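Local atomic coordinates of arginase (Thermus thermophilus, PDB entry 2EF5), a protein that probably catalyses the manganese-dependent hydrolysis of L-arginine to L-ornithine and urea, a step of nitrogen metabolism. Residues G18-G22 against E262-I266; V6-L12 against D47-S51. All coordinates share one frame; numbering follows the deposited sequence.

Interaction 1: G18-G22 against E262-I266. With LYS (lysine), chain K.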
loop_
_atom_site.group_PDB
_atom_site.type_symbol
_atom_site.label_atom_id
_atom_site.label_comp_id
_atom_site.label_asym_id
_atom_site.label_seq_id
_atom_site.Cartn_x
_atom_site.Cartn_y
_atom_site.Cartn_z
ATOM N N GLY A 18 -11.146 42.591 9.970
ATOM C CA GLY A 18 -12.453 43.162 9.709
ATOM C C GLY A 18 -13.639 42.228 9.912
ATOM O O GLY A 18 -14.775 42.612 9.609
ATOM N N VAL A 19 -13.408 41.016 10.419
ATOM C CA VAL A 19 -14.514 40.077 10.627
ATOM C C VAL A 19 -15.518 40.566 11.669
ATOM O O VAL A 19 -16.633 40.057 11.760
ATOM C CB VAL A 19 -14.017 38.671 11.046
ATOM C CG1 VAL A 19 -13.289 38.012 9.878
ATOM C CG2 VAL A 19 -13.110 38.767 12.276
ATOM N N ASP A 20 -15.129 41.557 12.461
ATOM C CA ASP A 20 -16.031 42.088 13.471
ATOM C C ASP A 20 -17.227 42.762 12.798
ATOM O O ASP A 20 -18.232 43.003 13.437
ATOM C CB ASP A 20 -15.281 43.059 14.389
ATOM C CG ASP A 20 -14.667 44.228 13.633
ATOM O OD1 ASP A 20 -14.117 44.023 12.528
ATOM O OD2 ASP A 20 -14.724 45.356 14.153
ATOM N N MET A 21 -17.120 43.017 11.497
ATOM C CA MET A 21 -18.185 43.644 10.716
ATOM C C MET A 21 -19.072 42.582 10.073
ATOM O O MET A 21 -20.052 42.899 9.395
ATOM C CB MET A 21 -17.573 44.540 9.624
ATOM C CG MET A 21 -16.829 45.761 10.155
ATOM S SD MET A 21 -15.888 46.654 8.902
ATOM C CE MET A 21 -17.179 47.248 7.860
ATOM N N GLY A 22 -18.723 41.323 10.300
ATOM C CA GLY A 22 -19.473 40.213 9.741
ATOM C C GLY A 22 -20.928 40.154 10.154
ATOM O O GLY A 22 -21.799 39.924 9.305
ATOM N N GLU A 262 -16.737 34.072 10.287
ATOM C CA GLU A 262 -15.628 34.541 9.464
ATOM C C GLU A 262 -15.952 35.384 8.224
ATOM O O GLU A 262 -15.123 35.511 7.323
ATOM C CB GLU A 262 -14.755 33.341 9.082
ATOM C CG GLU A 262 -14.087 32.639 10.280
ATOM C CD GLU A 262 -12.901 33.418 10.849
ATOM O OE1 GLU A 262 -12.117 33.971 10.053
ATOM O OE2 GLU A 262 -12.738 33.467 12.087
ATOM N N VAL A 263 -17.144 35.961 8.172
ATOM C CA VAL A 263 -17.495 36.823 7.048
ATOM C C VAL A 263 -16.740 38.148 7.255
ATOM O O VAL A 263 -16.852 38.774 8.311
ATOM C CB VAL A 263 -19.022 37.095 7.002
ATOM C CG1 VAL A 263 -19.345 38.087 5.894
ATOM C CG2 VAL A 263 -19.773 35.790 6.774
ATOM N N ASN A 264 -15.972 38.566 6.253
ATOM C CA ASN A 264 -15.194 39.802 6.349
ATOM C C ASN A 264 -15.557 40.721 5.186
ATOM O O ASN A 264 -14.980 40.630 4.106
ATOM C CB ASN A 264 -13.696 39.488 6.307
ATOM C CG ASN A 264 -12.835 40.680 6.697
ATOM O OD1 ASN A 264 -13.242 41.828 6.544
ATOM N ND2 ASN A 264 -11.630 40.408 7.194
ATOM N N PRO A 265 -16.525 41.624 5.398
ATOM C CA PRO A 265 -16.945 42.544 4.338
ATOM C C PRO A 265 -15.848 43.430 3.753
ATOM O O PRO A 265 -15.948 43.865 2.609
ATOM C CB PRO A 265 -18.083 43.339 4.994
ATOM C CG PRO A 265 -17.765 43.284 6.445
ATOM C CD PRO A 265 -17.282 41.867 6.639
ATOM N N ILE A 266 -14.801 43.677 4.527
ATOM C CA ILE A 266 -13.682 44.497 4.077
ATOM C C ILE A 266 -12.897 43.831 2.943
ATOM O O ILE A 266 -12.228 44.503 2.156
ATOM C CB ILE A 266 -12.740 44.811 5.277
ATOM C CG1 ILE A 266 -13.038 46.209 5.801
ATOM C CG2 ILE A 266 -11.272 44.692 4.877
ATOM C CD1 ILE A 266 -14.501 46.485 5.995
HETATM N N LYS K . -23.319 48.520 11.307
HETATM C CA LYS K . -22.783 47.784 12.649
HETATM C C LYS K . -22.727 48.983 13.787
HETATM O O LYS K . -23.444 48.840 14.793
HETATM C CB LYS K . -21.355 47.219 12.197
HETATM C CG LYS K . -20.408 45.932 12.680
HETATM C CD LYS K . -18.866 45.850 12.669
HETATM C CE LYS K . -18.414 44.917 14.003
HETATM N NZ LYS K . -18.087 45.368 15.600
HETATM O OXT LYS K . -22.012 50.037 13.811
#
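Met21 and Pro265 meet at the outer end of this contact, where Met21 CB presses against Pro265 CG at 3.4 Å, tighter than usual for two carbons. Further along, CG comes next to CD of the bound lysine, whose placement is doubtful because its CE lies only 2.0 Å from Asp20 O. Met21 SD then reaches Ile266 CD1 at 3.2 Å, an unusually close approach at this exposed edge. The bend about the CG-SD bond (chi3 65°) keeps the terminal CE beside that same methyl, 3.4 Å from Ile266 CD1, with the two side chains crossing at about a right angle.

Asn264 lies against the Gly18-Val19 peptide. With CG anti to the backbone N (chi1 -168°), its OD1 comes to 3.4 Å from Gly18 C, and its CB packs on Val19 CG1. OD1 also accepts a weak bond from Ile266 N, closing an Asx turn in its own loop. Shortened to an alanine, this residue is likely to leave the Gly18-Val19 peptide without the amide packed on it and Ile266 N without its weak bond.

The 3-10 turn 19-21 leads into helix 22-28, while segment 262-266 follows strand 255-261, so the contact joins two loops of the arginase fold. At the manganese side, Glu262 turns its carboxylate to His96 N, the backbone of a metal ligand. Val263 O is buried without a hydrogen-bonding partner and faces Val19 CA at 3.5 Å in a CH...O contact (147° at the hydrogen). The loops are thus held by close apolar packing and a weak CH...O contact rather than conventional hydrogen bonds.

Interaction 2: V6-L12 against D47-S51. With LYS (lysine), chain K.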
loop_
_atom_site.group_PDB
_atom_site.type_symbol
_atom_site.label_atom_id
_atom_site.label_comp_id
_atom_site.label_asym_id
_atom_site.label_seq_id
_atom_site.Cartn_x
_atom_site.Cartn_y
_atom_site.Cartn_z
ATOM N N VAL A 6 -28.215 35.972 17.132
ATOM C CA VAL A 6 -27.359 36.791 17.981
ATOM C C VAL A 6 -26.007 36.978 17.305
ATOM O O VAL A 6 -25.459 36.041 16.721
ATOM C CB VAL A 6 -27.156 36.155 19.367
ATOM C CG1 VAL A 6 -26.502 34.798 19.231
ATOM C CG2 VAL A 6 -26.301 37.065 20.225
ATOM N N GLY A 7 -25.477 38.193 17.374
ATOM C CA GLY A 7 -24.194 38.463 16.749
ATOM C C GLY A 7 -23.050 38.598 17.732
ATOM O O GLY A 7 -23.238 38.964 18.895
ATOM N N VAL A 8 -21.855 38.278 17.257
ATOM C CA VAL A 8 -20.645 38.382 18.058
ATOM C C VAL A 8 -19.609 39.085 17.177
ATOM O O VAL A 8 -18.848 38.440 16.462
ATOM C CB VAL A 8 -20.115 36.992 18.473
ATOM C CG1 VAL A 8 -18.957 37.141 19.451
ATOM C CG2 VAL A 8 -21.226 36.181 19.102
ATOM N N PRO A 9 -19.589 40.429 17.206
ATOM C CA PRO A 9 -18.650 41.216 16.405
ATOM C C PRO A 9 -17.249 41.150 16.994
ATOM O O PRO A 9 -16.677 42.161 17.394
ATOM C CB PRO A 9 -19.249 42.611 16.472
ATOM C CG PRO A 9 -19.782 42.654 17.865
ATOM C CD PRO A 9 -20.464 41.311 18.000
ATOM N N MET A 10 -16.702 39.944 17.032
ATOM C CA MET A 10 -15.384 39.712 17.599
ATOM C C MET A 10 -14.305 39.552 16.536
ATOM O O MET A 10 -14.445 38.774 15.588
ATOM C CB MET A 10 -15.444 38.468 18.488
ATOM C CG MET A 10 -14.163 38.118 19.223
ATOM S SD MET A 10 -14.461 36.715 20.330
ATOM C CE MET A 10 -14.262 35.391 19.236
ATOM N N ASP A 11 -13.229 40.308 16.708
ATOM C CA ASP A 11 -12.092 40.289 15.807
ATOM C C ASP A 11 -10.879 40.487 16.708
ATOM O O ASP A 11 -10.264 41.556 16.721
ATOM C CB ASP A 11 -12.182 41.445 14.809
ATOM C CG ASP A 11 -11.155 41.341 13.702
ATOM O OD1 ASP A 11 -10.032 40.870 13.970
ATOM O OD2 ASP A 11 -11.464 41.743 12.561
ATOM N N LEU A 12 -10.553 39.456 17.477
ATOM C CA LEU A 12 -9.429 39.522 18.396
ATOM C C LEU A 12 -8.322 38.554 17.996
ATOM O O LEU A 12 -8.262 37.433 18.497
ATOM C CB LEU A 12 -9.913 39.215 19.815
ATOM C CG LEU A 12 -10.938 40.196 20.395
ATOM C CD1 LEU A 12 -11.461 39.666 21.715
ATOM C CD2 LEU A 12 -10.296 41.565 20.585
ATOM N N ASP A 47 -26.279 42.112 19.649
ATOM C CA ASP A 47 -24.918 41.585 19.723
ATOM C C ASP A 47 -24.414 41.421 21.144
ATOM O O ASP A 47 -24.825 42.139 22.050
ATOM C CB ASP A 47 -23.920 42.490 18.995
ATOM C CG ASP A 47 -24.134 42.535 17.500
ATOM O OD1 ASP A 47 -24.744 41.604 16.943
ATOM O OD2 ASP A 47 -23.670 43.509 16.876
ATOM N N VAL A 48 -23.508 40.466 21.321
ATOM C CA VAL A 48 -22.880 40.221 22.608
ATOM C C VAL A 48 -21.754 41.243 22.703
ATOM O O VAL A 48 -21.002 41.435 21.750
ATOM C CB VAL A 48 -22.276 38.805 22.670
ATOM C CG1 VAL A 48 -21.275 38.706 23.817
ATOM C CG2 VAL A 48 -23.388 37.779 22.851
ATOM N N PRO A 49 -21.631 41.923 23.851
ATOM C CA PRO A 49 -20.575 42.927 24.026
ATOM C C PRO A 49 -19.178 42.338 23.817
ATOM O O PRO A 49 -18.863 41.278 24.353
ATOM C CB PRO A 49 -20.786 43.401 25.466
ATOM C CG PRO A 49 -22.261 43.199 25.680
ATOM C CD PRO A 49 -22.486 41.846 25.047
ATOM N N VAL A 50 -18.347 43.011 23.030
ATOM C CA VAL A 50 -16.991 42.524 22.809
ATOM C C VAL A 50 -15.961 43.622 23.035
ATOM O O VAL A 50 -15.960 44.636 22.344
ATOM C CB VAL A 50 -16.793 41.976 21.383
ATOM C CG1 VAL A 50 -15.408 41.362 21.263
ATOM C CG2 VAL A 50 -17.850 40.936 21.070
ATOM N N SER A 51 -15.084 43.408 24.010
ATOM C CA SER A 51 -14.034 44.371 24.323
ATOM C C SER A 51 -12.676 43.699 24.167
ATOM O O SER A 51 -12.354 42.764 24.900
ATOM C CB SER A 51 -14.201 44.889 25.750
HETATM N N LYS K . -23.319 48.520 11.307
HETATM C CA LYS K . -22.783 47.784 12.649
HETATM C C LYS K . -22.727 48.983 13.787
HETATM O O LYS K . -23.444 48.840 14.793
HETATM C CB LYS K . -21.355 47.219 12.197
HETATM C CG LYS K . -20.408 45.932 12.680
HETATM C CD LYS K . -18.866 45.850 12.669
HETATM C CE LYS K . -18.414 44.917 14.003
HETATM N NZ LYS K . -18.087 45.368 15.600
HETATM O OXT LYS K . -22.012 50.037 13.811
#
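Gly7 O receives a nearly straight hydrogen bond from Val48 N, 2.9 Å long with 164° at the hydrogen, and also faces Asp47 CA at 3.2 Å in a CH...O contact. Beside it Asp47 OD1 lies 3.2 Å from Gly7 CA, in space that a side chain on Gly7 would need. Asp47 CG sits beside its backbone N (chi1 -67°), which lays the carboxylate over the glycine, and OD1 is in a salt bridge with Arg27. Asp47 CB packs on Pro9 CD at 3.8 Å.

This parallel bridge pairs the end of strand 41-47, an outermost strand of the sheet within this chain, with strand 2-8. The two strands are linked through helices 22-28 and 31-37 in a beta-alpha-beta crossover of the arginase fold. Pro9 centres an inverse gamma turn, closed by a weak bond from Met10 N to Val8 O. Its CB lines the pocket of the bound lysine beside NZ, a ligand of uncertain placement.

Val50 fills the angle between Pro9, Met10 and Leu12. Its CG2 lies 4.0 Å from Pro9 CD, while CG1, anti to the backbone N, meets Met10 CB at 4.0 Å, the two side chains crossing at about a right angle. Leu12 CD1 approaches the same CG1 methyl. Back on the strand, Val6 CG2 and Val48 CG2 pack at 4.0 Å; helix 66-81 lies against them, Leu76 on Val6 and Val75 on Val48.

Overall arrangement
The centres of interactions 1 and 2 lie 11 Å apart, and the two meet directly; 6-12 and 18-22 lie on the connection from strand 2-8 to helix 22-28. Asp11 OD2 lies 2.7 Å from Gly18 N. The same oxygen is 3.5 Å from Asp20 OD1, a close approach of like charges, probably eased by the backbone nitrogens of Gly18 and Val19 near that oxygen. Both contacts supply residues of the lysine pocket, Pro9 from interaction 2 and Asp20 and Met21 from interaction 1; Ser24 completes it. Interaction 1 is nearer the metal centre: the side chain of Glu262 is about 5 Å from a manganese ion, that of Met10 about 11 Å.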